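Local coordinates for cobalamin biosynthesis protein CobN (PDB 7C6O), which serves as the large, catalytic subunit of cobaltochelatase, the enzyme that inserts cobalt into a corrin precursor during cobalamin biosynthesis, at residues Q712-V717 / E762-L767; D694-D699 / I720-Q725; L591-G596 / T1063-I1068. One frame throughout, in Å; residues are numbered along the deposited sequence. Where two conformers were deposited one is given.

Contact 1 of 3, residues Q712-V717 / E762-L767; sequences QELDLV and ELVAAL
Leu714 leans across toward Val764 and Ala765, and the three form the apolar centre of a helix-helix packing in which helix 710-722 meets helix 750-769. Over the short segments the axes come within 10.0 Å, with their N-to-C directions 131° apart, so the helices run roughly against one another but strongly skewed. The contact illustrates how a leucine can reach a partner that its CB does not face. Its CB leaves the helix to one side of the partner, but CG stands anti to the backbone N (chi1 166°), and this carries both methyl groups across. The branches then divide the work. Leu714 CD1 reaches CG1 of Val764 at 3.5 Å. The same Leu714 CD1 lies 3.7 Å from the backbone N of Ala765, while Leu714 CD2 rests against CB of Ala765 at 4.0 Å. Val764, whose CB is turned toward the other helix, meets the leucine at a slant, its CG1 branch leading. Neighbours close in around this apolar patch: Trp772 touches Val764, and Ile798 and Leu801 of helix 784-801 pack on Val717. Polar links flank it, a salt bridge from Asp715 to Arg761 and a hydrogen bond from Gln768 NE2 to Glu713. Val717 adds one further methyl to the interface, its CG1 lying 3.9 Å from the same CG1 of Val764 that Leu714 touches.

Contact 2 of 3, residues D694-D699 / I720-Q725; sequences DVQIRD and ILRARQ
Arg722 extends its guanidinium group to Asp694 and Gln696, and it loses more surface in this contact than either partner. The chain runs out from the backbone with CG anti to N, then bends at chi3 (-71°), bringing the flat group up to the carbonyl oxygen of Asp694. That oxygen lies at the guanidinium edge, in its plane: NH1 donates to Asp694 O over 2.8 Å, and NH2 of Arg722 adds a weak bond to the same O at 3.2 Å. On the acceptor side NH1 stands above the carbonyl plane, 39° out of it. Asp694 closes helix 675-694, so the arginine takes up a main-chain oxygen at the C-terminal end of a helix, just before strand 696-698 pairs antiparallel with strand 617-619. The aspartate side chain acts separately. Its carboxylate lies over one guanidinium face, the two planes 8° apart, and OD2 approaches NH1 of Arg722 at 3.2 Å as a charge pair to which no N-H points. The stronger polar ties of this carboxylate are salt bridges from OD1 to Arg619 and Arg737, while OD2 accepts a hydrogen bond from a bound glycerol, probably from the crystallisation liquor. Gln696 covers the opposite face of the guanidinium with CG and CD, its amide steeply tilted against it. Its OE1 comes within 2.9 Å of Arg722 NH2, yet the angle is too poor for a hydrogen bond.

Contact 3 of 3, residues L591-G596 / T1063-I1068; sequences LVNDPG and TREHDI
Asn593 and Glu1065 meet by stacking: the amide lies over the carboxylate with the planes 14° apart, and Asn593 CG sits 3.7 Å from Glu1065 CD. CG of Asn593 is set between its backbone N and carbonyl carbon (chi1 69°), which holds the amide up toward the glutamate. Flat contact takes the place of direct bonding here, and Asn593 OD1, buried by the contact, finds no polar partner. Hydrogen bonds instead run through a water. It accepts from Asn593 ND2 at 2.9 Å, donates to Asp594 OD1 at 2.9 Å, and is also bonded to His1066 ND1. Other bonds hold the side chains of the second segment. Thr1063 OG1 donates to Glu1065 OE1 over 2.7 Å, on the syn side but 30° out of the carboxylate plane, while Ser827 bonds OE2 of that glutamate and Tyr1074 bonds NE2 of His1066. Among the charges, Asp594 OD1 forms a salt bridge with Arg892. The first segment makes a type I turn that starts on the last residue of strand 586-591; the second follows strand 1056-1061. Both thus leave the C-terminal ends of parallel strands in two separate sheets, the edge of alpha/beta folds where site-forming loops commonly lie.

In the fold
From the N terminus, the first segment reached is 591-596, whose partner 1063-1068 comes 467 residues later, so contact 3 closes a long loop that holds both other contacts. It ties the sheet containing strand 586-591 to the one containing strand 1056-1061. Within that span, 694-699 opens contact 2, which joins the junction of helix 675-694 and strand 696-698 to the end of helix 710-722. Contact 1 opens at 712-717, before 720-725 completes contact 2, and ties that helix to helix 750-769. The two therefore cross, and they touch where Val764 packs on Leu721. Contact 2 touches contact 3, through Val695 against Arg1064, so contact 1 is linked stepwise to the loops that follow strands 586-591 and 1056-1061.

Contact 1 of 3, residues Q712-V717 / E762-L767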
# COMPACT_ATOMS: atom_id res chain seq x y z
N GLN A 712 -25.40 -4.54 -15.85
CA GLN A 712 -24.28 -4.44 -14.92
C GLN A 712 -23.61 -3.08 -15.02
O GLN A 712 -23.14 -2.54 -14.01
CB GLN A 712 -23.27 -5.56 -15.19
CG GLN A 712 -23.83 -6.97 -15.00
CD GLN A 712 -24.64 -7.45 -16.19
OE1 GLN A 712 -24.33 -7.12 -17.34
NE2 GLN A 712 -25.68 -8.23 -15.92
N GLU A 713 -23.55 -2.51 -16.22
CA GLU A 713 -23.05 -1.15 -16.37
C GLU A 713 -23.99 -0.15 -15.70
O GLU A 713 -23.53 0.80 -15.06
CB GLU A 713 -22.89 -0.80 -17.85
CG GLU A 713 -22.39 0.61 -18.12
CD GLU A 713 -22.31 0.93 -19.60
OE1 GLU A 713 -23.32 0.74 -20.31
OE2 GLU A 713 -21.23 1.36 -20.06
N LEU A 714 -25.30 -0.35 -15.83
CA LEU A 714 -26.26 0.55 -15.21
C LEU A 714 -26.13 0.53 -13.69
O LEU A 714 -26.06 1.58 -13.04
CB LEU A 714 -27.68 0.17 -15.64
CG LEU A 714 -28.87 0.75 -14.87
CD1 LEU A 714 -28.86 2.26 -14.89
CD2 LEU A 714 -30.18 0.22 -15.44
N ASP A 715 -26.08 -0.67 -13.10
CA ASP A 715 -25.97 -0.78 -11.64
C ASP A 715 -24.66 -0.19 -11.14
O ASP A 715 -24.64 0.49 -10.11
CB ASP A 715 -26.09 -2.25 -11.22
CG ASP A 715 -27.52 -2.73 -11.16
OD1 ASP A 715 -28.37 -2.01 -10.59
OD2 ASP A 715 -27.80 -3.82 -11.70
N LEU A 716 -23.56 -0.45 -11.84
CA LEU A 716 -22.27 0.08 -11.40
C LEU A 716 -22.22 1.60 -11.49
O LEU A 716 -21.76 2.26 -10.56
CB LEU A 716 -21.14 -0.55 -12.21
CG LEU A 716 -19.71 -0.18 -11.81
CD1 LEU A 716 -19.49 -0.44 -10.33
CD2 LEU A 716 -18.72 -0.97 -12.65
N VAL A 717 -22.72 2.16 -12.60
CA VAL A 717 -22.75 3.62 -12.72
C VAL A 717 -23.63 4.22 -11.64
O VAL A 717 -23.27 5.23 -11.02
CB VAL A 717 -23.23 4.02 -14.13
CG1 VAL A 717 -23.54 5.51 -14.18
CG2 VAL A 717 -22.17 3.67 -15.16
N GLU A 762 -34.15 5.31 -13.20
CA GLU A 762 -34.85 5.66 -14.43
C GLU A 762 -34.02 6.62 -15.28
O GLU A 762 -33.92 6.46 -16.50
CB GLU A 762 -36.22 6.25 -14.11
CG GLU A 762 -37.18 6.29 -15.27
CD GLU A 762 -38.55 6.82 -14.87
OE1 GLU A 762 -38.60 7.79 -14.08
OE2 GLU A 762 -39.56 6.26 -15.32
N LEU A 763 -33.43 7.64 -14.64
CA LEU A 763 -32.64 8.62 -15.37
C LEU A 763 -31.39 7.99 -15.99
O LEU A 763 -31.09 8.23 -17.17
CB LEU A 763 -32.25 9.77 -14.44
CG LEU A 763 -33.33 10.79 -14.08
CD1 LEU A 763 -32.82 11.74 -13.01
CD2 LEU A 763 -33.77 11.56 -15.31
N VAL A 764 -30.65 7.20 -15.21
CA VAL A 764 -29.42 6.61 -15.73
C VAL A 764 -29.72 5.60 -16.82
O VAL A 764 -28.99 5.50 -17.82
CB VAL A 764 -28.61 5.98 -14.58
CG1 VAL A 764 -27.29 5.42 -15.10
CG2 VAL A 764 -28.34 7.01 -13.50
N ALA A 765 -30.81 4.84 -16.67
CA ALA A 765 -31.20 3.89 -17.71
C ALA A 765 -31.57 4.61 -19.00
O ALA A 765 -31.30 4.11 -20.10
CB ALA A 765 -32.36 3.02 -17.23
N ALA A 766 -32.18 5.80 -18.88
CA ALA A 766 -32.49 6.58 -20.07
C ALA A 766 -31.23 7.14 -20.71
O ALA A 766 -31.09 7.13 -21.94
CB ALA A 766 -33.46 7.70 -19.72
N LEU A 767 -30.29 7.63 -19.90
CA LEU A 767 -29.02 8.11 -20.43
C LEU A 767 -28.26 6.99 -21.11
O LEU A 767 -27.65 7.19 -22.18
CB LEU A 767 -28.18 8.72 -19.31
CG LEU A 767 -26.83 9.31 -19.72
CD1 LEU A 767 -27.04 10.46 -20.70
CD2 LEU A 767 -26.05 9.77 -18.50

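Contact 2 of 3, residues D694-D699 / I720-Q725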
# COMPACT_ATOMS: atom_id res chain seq x y z
N ASP A 694 -30.51 -0.93 1.00
CA ASP A 694 -29.92 0.07 0.13
C ASP A 694 -28.42 -0.11 -0.08
O ASP A 694 -27.88 0.45 -1.04
CB ASP A 694 -30.18 1.47 0.72
CG ASP A 694 -29.93 2.58 -0.28
OD1 ASP A 694 -30.46 2.50 -1.40
OD2 ASP A 694 -29.21 3.54 0.08
N VAL A 695 -27.75 -0.88 0.78
CA VAL A 695 -26.30 -0.98 0.71
C VAL A 695 -25.87 -1.64 -0.60
O VAL A 695 -26.56 -2.53 -1.13
CB VAL A 695 -25.76 -1.75 1.93
CG1 VAL A 695 -26.21 -3.21 1.90
CG2 VAL A 695 -24.24 -1.64 2.01
N GLN A 696 -24.74 -1.20 -1.14
CA GLN A 696 -24.18 -1.82 -2.33
C GLN A 696 -23.41 -3.08 -1.94
O GLN A 696 -22.62 -3.07 -0.99
CB GLN A 696 -23.24 -0.84 -3.05
CG GLN A 696 -23.95 0.36 -3.66
CD GLN A 696 -24.76 -0.00 -4.89
OE1 GLN A 696 -25.77 0.62 -5.18
NE2 GLN A 696 -24.30 -1.01 -5.62
N ILE A 697 -23.65 -4.16 -2.68
CA ILE A 697 -22.91 -5.40 -2.51
C ILE A 697 -22.44 -5.85 -3.88
O ILE A 697 -22.93 -5.40 -4.92
CB ILE A 697 -23.74 -6.52 -1.85
CG1 ILE A 697 -24.93 -6.89 -2.73
CG2 ILE A 697 -24.20 -6.10 -0.46
CD1 ILE A 697 -25.72 -8.08 -2.23
N ARG A 698 -21.45 -6.75 -3.90
CA ARG A 698 -20.97 -7.23 -5.18
C ARG A 698 -22.00 -8.15 -5.82
O ARG A 698 -22.69 -8.92 -5.13
CB ARG A 698 -19.62 -7.93 -5.04
CG ARG A 698 -19.61 -9.20 -4.23
CD ARG A 698 -18.18 -9.71 -4.16
NE ARG A 698 -17.99 -10.88 -3.30
CZ ARG A 698 -17.93 -10.82 -1.98
NH1 ARG A 698 -18.05 -9.66 -1.36
NH2 ARG A 698 -17.74 -11.93 -1.27
N ASP A 699 -22.13 -8.05 -7.14
CA ASP A 699 -23.12 -8.75 -7.94
C ASP A 699 -22.43 -9.62 -8.98
O ASP A 699 -22.91 -9.79 -10.11
CB ASP A 699 -24.08 -7.75 -8.59
CG ASP A 699 -25.32 -8.42 -9.14
OD1 ASP A 699 -25.87 -9.31 -8.46
OD2 ASP A 699 -25.76 -8.04 -10.24
N ILE A 720 -21.66 4.32 -8.48
CA ILE A 720 -20.63 5.35 -8.51
C ILE A 720 -21.23 6.73 -8.30
O ILE A 720 -20.69 7.56 -7.55
CB ILE A 720 -19.84 5.26 -9.84
CG1 ILE A 720 -19.00 3.99 -9.87
CG2 ILE A 720 -18.98 6.50 -10.04
CD1 ILE A 720 -18.40 3.68 -11.23
N LEU A 721 -22.37 7.00 -8.94
CA LEU A 721 -22.99 8.32 -8.88
C LEU A 721 -23.68 8.61 -7.55
O LEU A 721 -24.05 9.76 -7.31
CB LEU A 721 -24.02 8.47 -10.01
CG LEU A 721 -23.48 8.48 -11.44
CD1 LEU A 721 -24.62 8.61 -12.43
CD2 LEU A 721 -22.47 9.60 -11.61
N ARG A 722 -23.87 7.60 -6.69
CA ARG A 722 -24.56 7.85 -5.43
C ARG A 722 -23.74 8.75 -4.51
O ARG A 722 -24.31 9.50 -3.71
CB ARG A 722 -24.89 6.53 -4.73
CG ARG A 722 -25.84 6.69 -3.56
CD ARG A 722 -25.98 5.41 -2.76
NE ARG A 722 -26.71 4.37 -3.47
CZ ARG A 722 -26.99 3.18 -2.95
NH1 ARG A 722 -26.60 2.88 -1.72
NH2 ARG A 722 -27.66 2.28 -3.67
N ALA A 723 -22.42 8.69 -4.61
CA ALA A 723 -21.57 9.45 -3.71
C ALA A 723 -21.38 10.88 -4.20
O ALA A 723 -21.46 11.16 -5.40
CB ALA A 723 -20.20 8.78 -3.57
N ARG A 724 -21.14 11.78 -3.25
CA ARG A 724 -20.69 13.12 -3.62
C ARG A 724 -19.29 13.01 -4.22
O ARG A 724 -18.42 12.30 -3.69
CB ARG A 724 -20.72 14.05 -2.40
CG ARG A 724 -19.37 14.44 -1.82
CD ARG A 724 -18.89 13.47 -0.75
NE ARG A 724 -17.51 13.74 -0.36
CZ ARG A 724 -16.47 13.00 -0.72
NH1 ARG A 724 -16.65 11.92 -1.47
NH2 ARG A 724 -15.25 13.32 -0.32
N GLN A 725 -19.08 13.69 -5.34
CA GLN A 725 -17.85 13.51 -6.10
C GLN A 725 -16.76 14.46 -5.62
O GLN A 725 -16.97 15.68 -5.57
CB GLN A 725 -18.11 13.72 -7.59
CG GLN A 725 -19.16 12.79 -8.18
CD GLN A 725 -18.77 11.32 -8.08
OE1 GLN A 725 -17.60 10.97 -7.95
NE2 GLN A 725 -19.77 10.45 -8.13

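Contact 3 of 3, residues L591-G596 / T1063-I1068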
# COMPACT_ATOMS: atom_id res chain seq x y z
N LEU A 591 -6.23 -5.23 -7.74
CA LEU A 591 -7.48 -4.52 -7.53
C LEU A 591 -7.23 -3.04 -7.23
O LEU A 591 -6.40 -2.70 -6.38
CB LEU A 591 -8.26 -5.18 -6.39
CG LEU A 591 -9.61 -4.57 -6.02
CD1 LEU A 591 -10.56 -4.57 -7.21
CD2 LEU A 591 -10.21 -5.32 -4.83
N VAL A 592 -7.98 -2.17 -7.91
CA VAL A 592 -7.71 -0.73 -7.87
C VAL A 592 -7.95 -0.15 -6.48
O VAL A 592 -7.27 0.81 -6.08
CB VAL A 592 -8.54 -0.00 -8.94
CG1 VAL A 592 -10.04 -0.21 -8.70
CG2 VAL A 592 -8.20 1.48 -8.98
N ASN A 593 -8.89 -0.70 -5.71
CA ASN A 593 -9.21 -0.13 -4.40
C ASN A 593 -8.48 -0.83 -3.26
O ASN A 593 -8.90 -0.71 -2.10
CB ASN A 593 -10.72 -0.15 -4.16
CG ASN A 593 -11.27 -1.55 -3.99
OD1 ASN A 593 -11.42 -2.29 -4.95
ND2 ASN A 593 -11.61 -1.90 -2.75
N ASP A 594 -7.38 -1.53 -3.55
CA ASP A 594 -6.49 -2.09 -2.53
C ASP A 594 -5.10 -1.46 -2.68
O ASP A 594 -4.13 -2.16 -3.00
CB ASP A 594 -6.42 -3.61 -2.61
CG ASP A 594 -7.68 -4.28 -2.10
OD1 ASP A 594 -8.59 -3.58 -1.61
OD2 ASP A 594 -7.77 -5.53 -2.20
N PRO A 595 -4.98 -0.15 -2.44
CA PRO A 595 -3.69 0.51 -2.71
C PRO A 595 -2.54 0.03 -1.84
O PRO A 595 -1.41 -0.08 -2.33
CB PRO A 595 -4.01 1.99 -2.44
CG PRO A 595 -5.17 1.97 -1.51
CD PRO A 595 -5.98 0.79 -1.92
N GLY A 596 -2.79 -0.26 -0.56
CA GLY A 596 -1.70 -0.63 0.32
C GLY A 596 -1.05 -1.94 -0.08
O GLY A 596 0.18 -2.04 -0.15
N THR A 1063 -14.40 0.93 2.71
CA THR A 1063 -14.65 0.60 1.32
C THR A 1063 -15.81 -0.39 1.23
O THR A 1063 -15.98 -1.23 2.11
CB THR A 1063 -13.37 0.04 0.64
OG1 THR A 1063 -13.24 0.59 -0.68
CG2 THR A 1063 -13.38 -1.48 0.56
N ARG A 1064 -16.62 -0.25 0.18
CA ARG A 1064 -17.83 -1.04 0.02
C ARG A 1064 -17.63 -2.28 -0.84
O ARG A 1064 -18.50 -3.15 -0.85
CB ARG A 1064 -18.95 -0.19 -0.58
CG ARG A 1064 -19.79 0.53 0.45
CD ARG A 1064 -20.75 -0.42 1.15
NE ARG A 1064 -21.30 0.16 2.37
CZ ARG A 1064 -21.04 -0.29 3.60
NH1 ARG A 1064 -20.25 -1.34 3.77
NH2 ARG A 1064 -21.58 0.31 4.65
N GLU A 1065 -16.50 -2.38 -1.56
CA GLU A 1065 -16.27 -3.51 -2.45
C GLU A 1065 -16.17 -4.83 -1.70
O GLU A 1065 -16.43 -5.88 -2.30
CB GLU A 1065 -15.00 -3.27 -3.26
CG GLU A 1065 -15.10 -2.14 -4.29
CD GLU A 1065 -14.85 -0.75 -3.70
OE1 GLU A 1065 -14.82 -0.60 -2.46
OE2 GLU A 1065 -14.68 0.19 -4.50
N HIS A 1066 -15.80 -4.81 -0.43
CA HIS A 1066 -15.77 -6.01 0.39
C HIS A 1066 -16.27 -5.66 1.78
O HIS A 1066 -16.41 -4.48 2.13
CB HIS A 1066 -14.35 -6.61 0.46
CG HIS A 1066 -13.38 -5.76 1.21
ND1 HIS A 1066 -12.48 -4.93 0.58
CD2 HIS A 1066 -13.16 -5.61 2.54
CE1 HIS A 1066 -11.75 -4.31 1.48
NE2 HIS A 1066 -12.14 -4.70 2.68
N ASP A 1067 -16.53 -6.68 2.60
CA ASP A 1067 -17.04 -6.47 3.94
C ASP A 1067 -16.21 -7.26 4.94
O ASP A 1067 -15.23 -7.93 4.58
CB ASP A 1067 -18.54 -6.82 4.04
CG ASP A 1067 -18.84 -8.24 3.58
OD1 ASP A 1067 -18.23 -9.20 4.10
OD2 ASP A 1067 -19.73 -8.40 2.71
N ILE A 1068 -16.59 -7.18 6.22
CA ILE A 1068 -15.77 -7.75 7.29
C ILE A 1068 -15.78 -9.27 7.29
O ILE A 1068 -14.95 -9.88 7.98
CB ILE A 1068 -16.21 -7.22 8.67
CG1 ILE A 1068 -17.65 -7.64 8.98
CG2 ILE A 1068 -16.06 -5.71 8.73
CD1 ILE A 1068 -18.03 -7.45 10.45
O HOH W 1 -11.33 -4.48 -1.55